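Local coordinates for protein manganese-dependent ADP-ribose/CDP-alcohol diphosphatase (Danio rerio, PDB 2NXF) that probably hydrolyses ADP-ribose and CDP-alcohols such as CDP-choline to nucleoside monophosphates and phosphorylated alcohols or sugars at a two-metal centre, at residues W94-F99 and A263-D268; S227-H232 and C240-H245. All blocks are in the same frame, centred on the assembly; numbering follows the deposited sequence.

Contact 1. Residues W94-F99 and A263-D268. With ZN (zinc ion), chain C; ZN (zinc ion), chain B; PO4 (phosphate ion), chain F.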
ATOM      1  N   TRP A  94      -1.824   5.471   2.023  1.00 25.99           N
ATOM      2  CA  TRP A  94      -0.967   5.945   3.129  1.00 25.56           C
ATOM      3  C   TRP A  94      -0.307   4.771   3.857  1.00 25.93           C
ATOM      4  O   TRP A  94      -0.986   3.832   4.309  1.00 27.05           O
ATOM      5  CB  TRP A  94      -1.712   6.835   4.131  1.00 25.76           C
ATOM      6  CG  TRP A  94      -2.330   8.054   3.526  1.00 24.39           C
ATOM      7  CD1 TRP A  94      -2.107   8.569   2.273  1.00 24.52           C
ATOM      8  CD2 TRP A  94      -3.249   8.935   4.169  1.00 24.53           C
ATOM      9  NE1 TRP A  94      -2.867   9.703   2.094  1.00 23.30           N
ATOM     10  CE2 TRP A  94      -3.589   9.947   3.231  1.00 23.47           C
ATOM     11  CE3 TRP A  94      -3.847   8.953   5.435  1.00 24.84           C
ATOM     12  CZ2 TRP A  94      -4.497  10.976   3.528  1.00 24.16           C
ATOM     13  CZ3 TRP A  94      -4.756   9.979   5.734  1.00 25.26           C
ATOM     14  CH2 TRP A  94      -5.067  10.977   4.779  1.00 24.25           C
ATOM     15  N   GLY A  95       1.020   4.824   3.920  1.00 25.16           N
ATOM     16  CA  GLY A  95       1.797   3.823   4.660  1.00 25.51           C
ATOM     17  C   GLY A  95       2.511   4.399   5.877  1.00 24.57           C
ATOM     18  O   GLY A  95       2.331   5.575   6.253  1.00 23.79           O
ATOM     19  N   ASN A  96       3.323   3.568   6.523  1.00 23.15           N
ATOM     20  CA  ASN A  96       3.996   4.012   7.754  1.00 22.98           C
ATOM     21  C   ASN A  96       4.829   5.281   7.601  1.00 23.38           C
ATOM     22  O   ASN A  96       4.794   6.129   8.482  1.00 23.44           O
ATOM     23  CB  ASN A  96       4.763   2.891   8.487  1.00 22.56           C
ATOM     24  CG  ASN A  96       5.731   2.133   7.592  1.00 23.07           C
ATOM     25  OD1 ASN A  96       5.373   1.710   6.493  1.00 22.37           O
ATOM     26  ND2 ASN A  96       6.959   1.949   8.077  1.00 22.19           N
ATOM     27  N   HIS A  97       5.529   5.439   6.477  1.00 23.22           N
ATOM     28  CA  HIS A  97       6.378   6.631   6.298  1.00 23.85           C
ATOM     29  C   HIS A  97       5.590   7.918   6.117  1.00 23.97           C
ATOM     30  O   HIS A  97       6.050   8.999   6.500  1.00 24.14           O
ATOM     31  CB  HIS A  97       7.421   6.390   5.206  1.00 23.33           C
ATOM     32  CG  HIS A  97       8.519   5.493   5.673  1.00 24.76           C
ATOM     33  ND1 HIS A  97       9.726   5.975   6.126  1.00 24.67           N
ATOM     34  CD2 HIS A  97       8.563   4.149   5.840  1.00 24.48           C
ATOM     35  CE1 HIS A  97      10.485   4.964   6.512  1.00 25.33           C
ATOM     36  NE2 HIS A  97       9.801   3.846   6.359  1.00 23.88           N
ATOM     37  N   GLU A  98       4.391   7.820   5.543  1.00 24.42           N
ATOM     38  CA  GLU A  98       3.495   8.989   5.562  1.00 24.82           C
ATOM     39  C   GLU A  98       3.240   9.436   6.991  1.00 25.14           C
ATOM     40  O   GLU A  98       3.322  10.640   7.288  1.00 24.63           O
ATOM     41  CB  GLU A  98       2.162   8.690   4.869  1.00 25.47           C
ATOM     42  CG  GLU A  98       2.205   8.838   3.340  1.00 25.27           C
ATOM     43  CD  GLU A  98       2.946   7.704   2.631  1.00 26.77           C
ATOM     44  OE1 GLU A  98       2.992   6.596   3.186  1.00 25.60           O
ATOM     45  OE2 GLU A  98       3.443   7.941   1.511  1.00 28.63           O
ATOM     46  N   PHE A  99       2.914   8.484   7.870  1.00 24.22           N
ATOM     47  CA  PHE A  99       2.634   8.843   9.274  1.00 24.04           C
ATOM     48  C   PHE A  99       3.848   9.313  10.084  1.00 24.81           C
ATOM     49  O   PHE A  99       3.703  10.076  11.054  1.00 25.78           O
ATOM     50  CB  PHE A  99       1.873   7.722   9.987  1.00 24.07           C
ATOM     51  CG  PHE A  99       0.553   7.413   9.355  1.00 23.91           C
ATOM     52  CD1 PHE A  99      -0.526   8.300   9.473  1.00 26.21           C
ATOM     53  CD2 PHE A  99       0.386   6.261   8.606  1.00 23.09           C
ATOM     54  CE1 PHE A  99      -1.768   7.995   8.857  1.00 25.97           C
ATOM     55  CE2 PHE A  99      -0.839   5.958   7.983  1.00 25.02           C
ATOM     56  CZ  PHE A  99      -1.914   6.839   8.110  1.00 26.07           C
ATOM     57  N   ALA A 263      -0.418  -4.838  -2.386  1.00 24.52           N
ATOM     58  CA  ALA A 263       0.177  -4.130  -1.262  1.00 23.87           C
ATOM     59  C   ALA A 263       1.626  -3.761  -1.548  1.00 24.90           C
ATOM     60  O   ALA A 263       2.202  -4.236  -2.521  1.00 25.01           O
ATOM     61  CB  ALA A 263       0.095  -4.996   0.003  1.00 25.15           C
ATOM     62  N   GLY A 264       2.197  -2.912  -0.695  1.00 25.08           N
ATOM     63  CA  GLY A 264       3.631  -2.590  -0.755  1.00 25.18           C
ATOM     64  C   GLY A 264       4.224  -3.074   0.560  1.00 25.70           C
ATOM     65  O   GLY A 264       3.934  -4.199   1.019  1.00 26.12           O
ATOM     66  N   HIS A 265       5.060  -2.224   1.162  1.00 25.47           N
ATOM     67  CA  HIS A 265       5.628  -2.418   2.518  1.00 25.84           C
ATOM     68  C   HIS A 265       6.758  -3.424   2.581  1.00 25.75           C
ATOM     69  O   HIS A 265       7.830  -3.104   3.098  1.00 26.86           O
ATOM     70  CB  HIS A 265       4.536  -2.722   3.570  1.00 25.63           C
ATOM     71  CG  HIS A 265       4.983  -2.592   5.004  1.00 26.08           C
ATOM     72  ND1 HIS A 265       5.437  -1.408   5.550  1.00 24.21           N
ATOM     73  CD2 HIS A 265       4.943  -3.483   6.024  1.00 25.24           C
ATOM     74  CE1 HIS A 265       5.676  -1.578   6.841  1.00 26.39           C
ATOM     75  NE2 HIS A 265       5.394  -2.837   7.156  1.00 25.08           N
ATOM     76  N   ASP A 266       6.535  -4.644   2.089  1.00 25.41           N
ATOM     77  CA  ASP A 266       7.627  -5.621   2.038  1.00 25.43           C
ATOM     78  C   ASP A 266       8.400  -5.349   0.752  1.00 25.03           C
ATOM     79  O   ASP A 266       7.962  -5.750  -0.337  1.00 25.64           O
ATOM     80  CB  ASP A 266       7.069  -7.057   2.047  1.00 25.39           C
ATOM     81  CG  ASP A 266       8.144  -8.116   2.010  1.00 26.43           C
ATOM     82  OD1 ASP A 266       9.342  -7.783   1.837  1.00 25.86           O
ATOM     83  OD2 ASP A 266       7.799  -9.309   2.191  1.00 29.24           O
ATOM     84  N   HIS A 267       9.546  -4.671   0.878  1.00 25.32           N
ATOM     85  CA  HIS A 267      10.276  -4.187  -0.311  1.00 25.60           C
ATOM     86  C   HIS A 267      10.812  -5.321  -1.177  1.00 25.14           C
ATOM     87  O   HIS A 267      11.145  -5.097  -2.327  1.00 25.07           O
ATOM     88  CB  HIS A 267      11.448  -3.285   0.098  1.00 26.11           C
ATOM     89  CG  HIS A 267      11.030  -2.082   0.891  1.00 26.16           C
ATOM     90  ND1 HIS A 267      11.885  -1.435   1.760  1.00 27.06           N
ATOM     91  CD2 HIS A 267       9.857  -1.403   0.935  1.00 27.62           C
ATOM     92  CE1 HIS A 267      11.248  -0.415   2.316  1.00 25.62           C
ATOM     93  NE2 HIS A 267      10.016  -0.372   1.835  1.00 25.79           N
ATOM     94  N   ASP A 268      10.927  -6.527  -0.606  1.00 25.31           N
ATOM     95  CA  ASP A 268      11.355  -7.711  -1.356  1.00 25.46           C
ATOM     96  C   ASP A 268      10.278  -8.216  -2.318  1.00 25.65           C
ATOM     97  O   ASP A 268      10.589  -8.975  -3.254  1.00 25.76           O
ATOM     98  CB  ASP A 268      11.695  -8.844  -0.392  1.00 25.59           C
ATOM     99  CG  ASP A 268      13.072  -8.692   0.253  1.00 28.44           C
ATOM    100  OD1 ASP A 268      13.814  -7.731  -0.059  1.00 29.51           O
ATOM    101  OD2 ASP A 268      13.425  -9.583   1.055  1.00 29.47           O
TER
HETATM  102 ZN    ZN C 402       6.080   0.609   4.806  0.80 14.81          ZN
HETATM  103 ZN    ZN B 401       8.573   1.129   2.679  0.80 16.87          ZN
HETATM  104  P   PO4 F 501       9.669   0.461   5.748  0.80 20.25           P
HETATM  105  O1  PO4 F 501      10.062  -0.996   5.648  0.80 23.38           O
HETATM  106  O2  PO4 F 501      10.590   1.162   6.727  0.80 19.59           O
HETATM  107  O3  PO4 F 501       9.876   1.198   4.438  0.80 17.00           O
HETATM  108  O4  PO4 F 501       8.230   0.603   6.141  0.80 18.50           O
HETATM  109  O   HOH W   1       7.675  -0.445   3.823  1.00 20.14           O

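Contact 2. Residues S227-H232 and C240-H245. With ZN (zinc ion), chain C.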
ATOM      1  N   SER A 227      -3.674  -1.797  -0.355  1.00 24.42           N
ATOM      2  CA  SER A 227      -3.383  -1.560   1.065  1.00 24.21           C
ATOM      3  C   SER A 227      -1.877  -1.359   1.200  1.00 24.68           C
ATOM      4  O   SER A 227      -1.125  -1.997   0.473  1.00 24.51           O
ATOM      5  CB  SER A 227      -3.821  -2.797   1.853  1.00 24.91           C
ATOM      6  OG  SER A 227      -3.294  -2.815   3.182  1.00 25.85           O
ATOM      7  N   HIS A 228      -1.404  -0.522   2.134  1.00 24.34           N
ATOM      8  CA  HIS A 228       0.059  -0.458   2.239  1.00 24.46           C
ATOM      9  C   HIS A 228       0.570  -1.835   2.684  1.00 24.01           C
ATOM     10  O   HIS A 228       1.606  -2.313   2.190  1.00 24.67           O
ATOM     11  CB  HIS A 228       0.535   0.588   3.246  1.00 24.41           C
ATOM     12  CG  HIS A 228       2.016   0.729   3.266  1.00 23.86           C
ATOM     13  ND1 HIS A 228       2.735   1.110   2.149  1.00 24.09           N
ATOM     14  CD2 HIS A 228       2.918   0.506   4.250  1.00 25.49           C
ATOM     15  CE1 HIS A 228       4.024   1.138   2.458  1.00 27.11           C
ATOM     16  NE2 HIS A 228       4.161   0.773   3.724  1.00 25.77           N
ATOM     17  N   LEU A 229      -0.158  -2.458   3.605  1.00 24.08           N
ATOM     18  CA  LEU A 229       0.270  -3.721   4.204  1.00 23.60           C
ATOM     19  C   LEU A 229      -0.349  -4.944   3.545  1.00 23.85           C
ATOM     20  O   LEU A 229      -1.568  -4.984   3.289  1.00 24.07           O
ATOM     21  CB  LEU A 229      -0.115  -3.772   5.701  1.00 23.81           C
ATOM     22  CG  LEU A 229       0.540  -2.714   6.601  1.00 23.02           C
ATOM     23  CD1 LEU A 229       0.046  -2.881   8.061  1.00 25.94           C
ATOM     24  CD2 LEU A 229       2.036  -2.777   6.518  1.00 26.31           C
ATOM     25  N   PRO A 230       0.479  -5.970   3.302  1.00 23.48           N
ATOM     26  CA  PRO A 230      -0.035  -7.268   2.834  1.00 23.89           C
ATOM     27  C   PRO A 230      -0.794  -7.998   3.946  1.00 23.71           C
ATOM     28  O   PRO A 230      -0.594  -7.714   5.142  1.00 23.85           O
ATOM     29  CB  PRO A 230       1.239  -8.041   2.464  1.00 23.58           C
ATOM     30  CG  PRO A 230       2.313  -7.447   3.318  1.00 25.16           C
ATOM     31  CD  PRO A 230       1.950  -5.968   3.410  1.00 23.45           C
ATOM     32  N   VAL A 231      -1.657  -8.928   3.540  1.00 23.63           N
ATOM     33  CA  VAL A 231      -2.435  -9.708   4.513  1.00 23.17           C
ATOM     34  C   VAL A 231      -2.294 -11.223   4.354  1.00 23.44           C
ATOM     35  O   VAL A 231      -2.691 -11.973   5.244  1.00 22.96           O
ATOM     36  CB  VAL A 231      -3.937  -9.315   4.522  1.00 23.05           C
ATOM     37  CG1 VAL A 231      -4.133  -7.820   4.910  1.00 24.27           C
ATOM     38  CG2 VAL A 231      -4.598  -9.643   3.148  1.00 23.46           C
ATOM     39  N   HIS A 232      -1.717 -11.695   3.247  1.00 23.60           N
ATOM     40  CA  HIS A 232      -1.591 -13.155   3.076  1.00 23.96           C
ATOM     41  C   HIS A 232      -0.155 -13.596   3.365  1.00 24.21           C
ATOM     42  O   HIS A 232       0.774 -13.114   2.728  1.00 23.33           O
ATOM     43  CB  HIS A 232      -2.017 -13.595   1.671  1.00 24.46           C
ATOM     44  CG  HIS A 232      -2.395 -15.042   1.600  1.00 25.32           C
ATOM     45  ND1 HIS A 232      -1.551 -16.052   2.017  1.00 28.38           N
ATOM     46  CD2 HIS A 232      -3.530 -15.646   1.178  1.00 26.48           C
ATOM     47  CE1 HIS A 232      -2.156 -17.218   1.853  1.00 28.33           C
ATOM     48  NE2 HIS A 232      -3.358 -17.000   1.347  1.00 26.77           N
ATOM     49  N   CYS A 240       5.965  -8.213   7.900  1.00 24.96           N
ATOM     50  CA  CYS A 240       5.316  -7.144   7.141  1.00 24.98           C
ATOM     51  C   CYS A 240       3.793  -7.211   7.124  1.00 24.06           C
ATOM     52  O   CYS A 240       3.143  -6.364   6.511  1.00 24.63           O
ATOM     53  CB  CYS A 240       5.831  -7.150   5.701  1.00 25.32           C
ATOM     54  SG  CYS A 240       7.554  -6.706   5.624  1.00 31.41           S
ATOM     55  N   LEU A 241       3.208  -8.215   7.768  1.00 23.43           N
ATOM     56  CA  LEU A 241       1.741  -8.410   7.666  1.00 23.08           C
ATOM     57  C   LEU A 241       0.972  -7.453   8.572  1.00 23.52           C
ATOM     58  O   LEU A 241       1.453  -7.100   9.672  1.00 23.82           O
ATOM     59  CB  LEU A 241       1.376  -9.841   8.104  1.00 23.15           C
ATOM     60  CG  LEU A 241       1.928 -10.964   7.219  1.00 22.04           C
ATOM     61  CD1 LEU A 241       1.802 -12.322   7.911  1.00 22.98           C
ATOM     62  CD2 LEU A 241       1.204 -10.942   5.863  1.00 24.92           C
ATOM     63  N   ALA A 242      -0.233  -7.085   8.144  1.00 23.47           N
ATOM     64  CA  ALA A 242      -1.172  -6.357   9.020  1.00 22.85           C
ATOM     65  C   ALA A 242      -1.426  -7.094  10.321  1.00 22.99           C
ATOM     66  O   ALA A 242      -1.464  -8.329  10.369  1.00 22.23           O
ATOM     67  CB  ALA A 242      -2.504  -6.116   8.326  1.00 22.26           C
ATOM     68  N   TRP A 243      -1.611  -6.329  11.390  1.00 23.02           N
ATOM     69  CA  TRP A 243      -1.887  -6.931  12.695  1.00 22.56           C
ATOM     70  C   TRP A 243      -3.027  -7.960  12.685  1.00 22.64           C
ATOM     71  O   TRP A 243      -2.888  -9.065  13.234  1.00 22.85           O
ATOM     72  CB  TRP A 243      -2.217  -5.853  13.734  1.00 23.75           C
ATOM     73  CG  TRP A 243      -1.066  -4.957  14.119  1.00 23.42           C
ATOM     74  CD1 TRP A 243       0.271  -5.119  13.845  1.00 24.77           C
ATOM     75  CD2 TRP A 243      -1.174  -3.761  14.894  1.00 24.08           C
ATOM     76  NE1 TRP A 243       0.997  -4.076  14.395  1.00 24.58           N
ATOM     77  CE2 TRP A 243       0.125  -3.219  15.025  1.00 24.88           C
ATOM     78  CE3 TRP A 243      -2.260  -3.081  15.473  1.00 24.38           C
ATOM     79  CZ2 TRP A 243       0.384  -2.033  15.752  1.00 23.59           C
ATOM     80  CZ3 TRP A 243      -2.007  -1.897  16.173  1.00 24.57           C
ATOM     81  CH2 TRP A 243      -0.698  -1.390  16.310  1.00 23.95           C
ATOM     82  N   ASN A 244      -4.139  -7.590  12.053  1.00 22.96           N
ATOM     83  CA  ASN A 244      -5.288  -8.487  11.981  1.00 23.77           C
ATOM     84  C   ASN A 244      -5.468  -9.005  10.565  1.00 23.37           C
ATOM     85  O   ASN A 244      -6.573  -9.031  10.042  1.00 23.86           O
ATOM     86  CB  ASN A 244      -6.573  -7.838  12.556  1.00 23.50           C
ATOM     87  CG  ASN A 244      -6.993  -6.581  11.807  1.00 23.86           C
ATOM     88  OD1 ASN A 244      -6.182  -5.908  11.178  1.00 23.39           O
ATOM     89  ND2 ASN A 244      -8.286  -6.252  11.898  1.00 25.46           N
ATOM     90  N   HIS A 245      -4.366  -9.465   9.971  1.00 23.59           N
ATOM     91  CA  HIS A 245      -4.397  -9.917   8.574  1.00 23.92           C
ATOM     92  C   HIS A 245      -5.438 -11.034   8.365  1.00 24.27           C
ATOM     93  O   HIS A 245      -6.092 -11.072   7.324  1.00 24.03           O
ATOM     94  CB  HIS A 245      -2.998 -10.365   8.106  1.00 24.15           C
ATOM     95  CG  HIS A 245      -2.525 -11.641   8.744  1.00 25.02           C
ATOM     96  ND1 HIS A 245      -2.509 -12.854   8.084  1.00 27.15           N
ATOM     97  CD2 HIS A 245      -2.082 -11.892   9.997  1.00 26.29           C
ATOM     98  CE1 HIS A 245      -2.064 -13.792   8.901  1.00 27.23           C
ATOM     99  NE2 HIS A 245      -1.801 -13.236  10.069  1.00 28.52           N
TER
HETATM  100 ZN    ZN C 402       6.080   0.609   4.806  0.80 14.81          ZN
HETATM  101  O   HOH W   1       7.675  -0.445   3.823  1.00 20.14           O

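Contact 1. Residues W94-F99 and A263-D268
Asn96 and His265 meet through a shared zinc ion (chain C): Asn96 OD1 and His265 ND1 stand 3.3 Å apart, without a hydrogen bond, because both are turned onto the metal. Here the contact is tight and buried, with Asn96 OD1 2.1 Å from the zinc and the amide at the edge of the imidazole. Having CG between the backbone N and the carbonyl carbon (chi1 52°), Asn96 carries its amide toward the metal, and ND2 gives a hydrogen bond of 2.7 Å to O4 of a phosphate ion, probably from the crystallisation liquor; O4 is itself a ligand of that zinc. His265 NE2 is held by Asn198. The looser side lies at partly exposed His97, which does not touch 263-268 and reaches the site through the phosphate: its NE2 donates a nearly straight bond (170°) to O2, in the plane of the ring. Replacing His97 by alanine is likely to leave phosphate O2 without this donor and open a gap beside the anion. His267 NE2 binds the second zinc (chain B) at 2.2 Å, and phosphate and a water link both metals. Asp60, which also binds both ions, His228, Asp13 and Gln15 complete the dinuclear centre characteristic of calcineurin-like metallophosphoesterases.

Contact 2. Residues S227-H232 and C240-H245
Ala242 N donates to Pro230 O at 3.1 Å across two loop segments that carry the chain from strand 222-227 to helix 245-253. This bond is nearly straight at 166°, and the same oxygen also takes a CA-H...O contact from Leu241. Leu229 can be followed outward: its CB lies 4.1 Å from Ala242 N, CG then forks, CD1 comes to rest 3.8 Å from Ala242 CA and close to its methyl, and CD2 approaches Cys240 O. Pro230 CD also faces Cys240 O, at 3.3 Å; this buried carbonyl has carbon neighbours here and no polar partner in the model. Farther along, with His245 CG between its backbone N and carbonyl carbon (chi1 70°), ND1 reaches Val231 O at 3.0 Å in a bent bond, the donor tilted from the carbonyl plane. Leu241 CD1 sits over the centre of one face of that ring, 4.2 Å above its plane, while CD2 of the same leucine touches Val231 C. Val231 CG1 packs on Ala242 CB, and the valine also meets Val248 and Leu249 of helix 245-253. Two hydrogen bonds in an apolar surround thus fix the loop, which also supplies the zinc ligand His228, by backbone oxygens and methyl groups rather than by charge.

Both contacts are buried, and they share the zinc ion of chain C, which His228 of 227-232 ligates beside Asn96 and His265 of contact 1. They adjoin directly: Gly264 N lies 3.0 Å from His228 O, a probable hydrogen bond, and Leu229 CD2 packs on His265 CD2. Segment 94-99 enters helix 96-101, whereas 227-232 and 263-268 follow neighbouring parallel strands, 222-227 and 258-263, of one mixed sheet. Contact 1 buries just 72 Å² and is held by metal and phosphate; contact 2 buries 366 Å² and relies on apolar side chains and hydrogen bonds to backbone oxygens, its cross-segment contacts involving no metal although His228 at its edge binds the zinc.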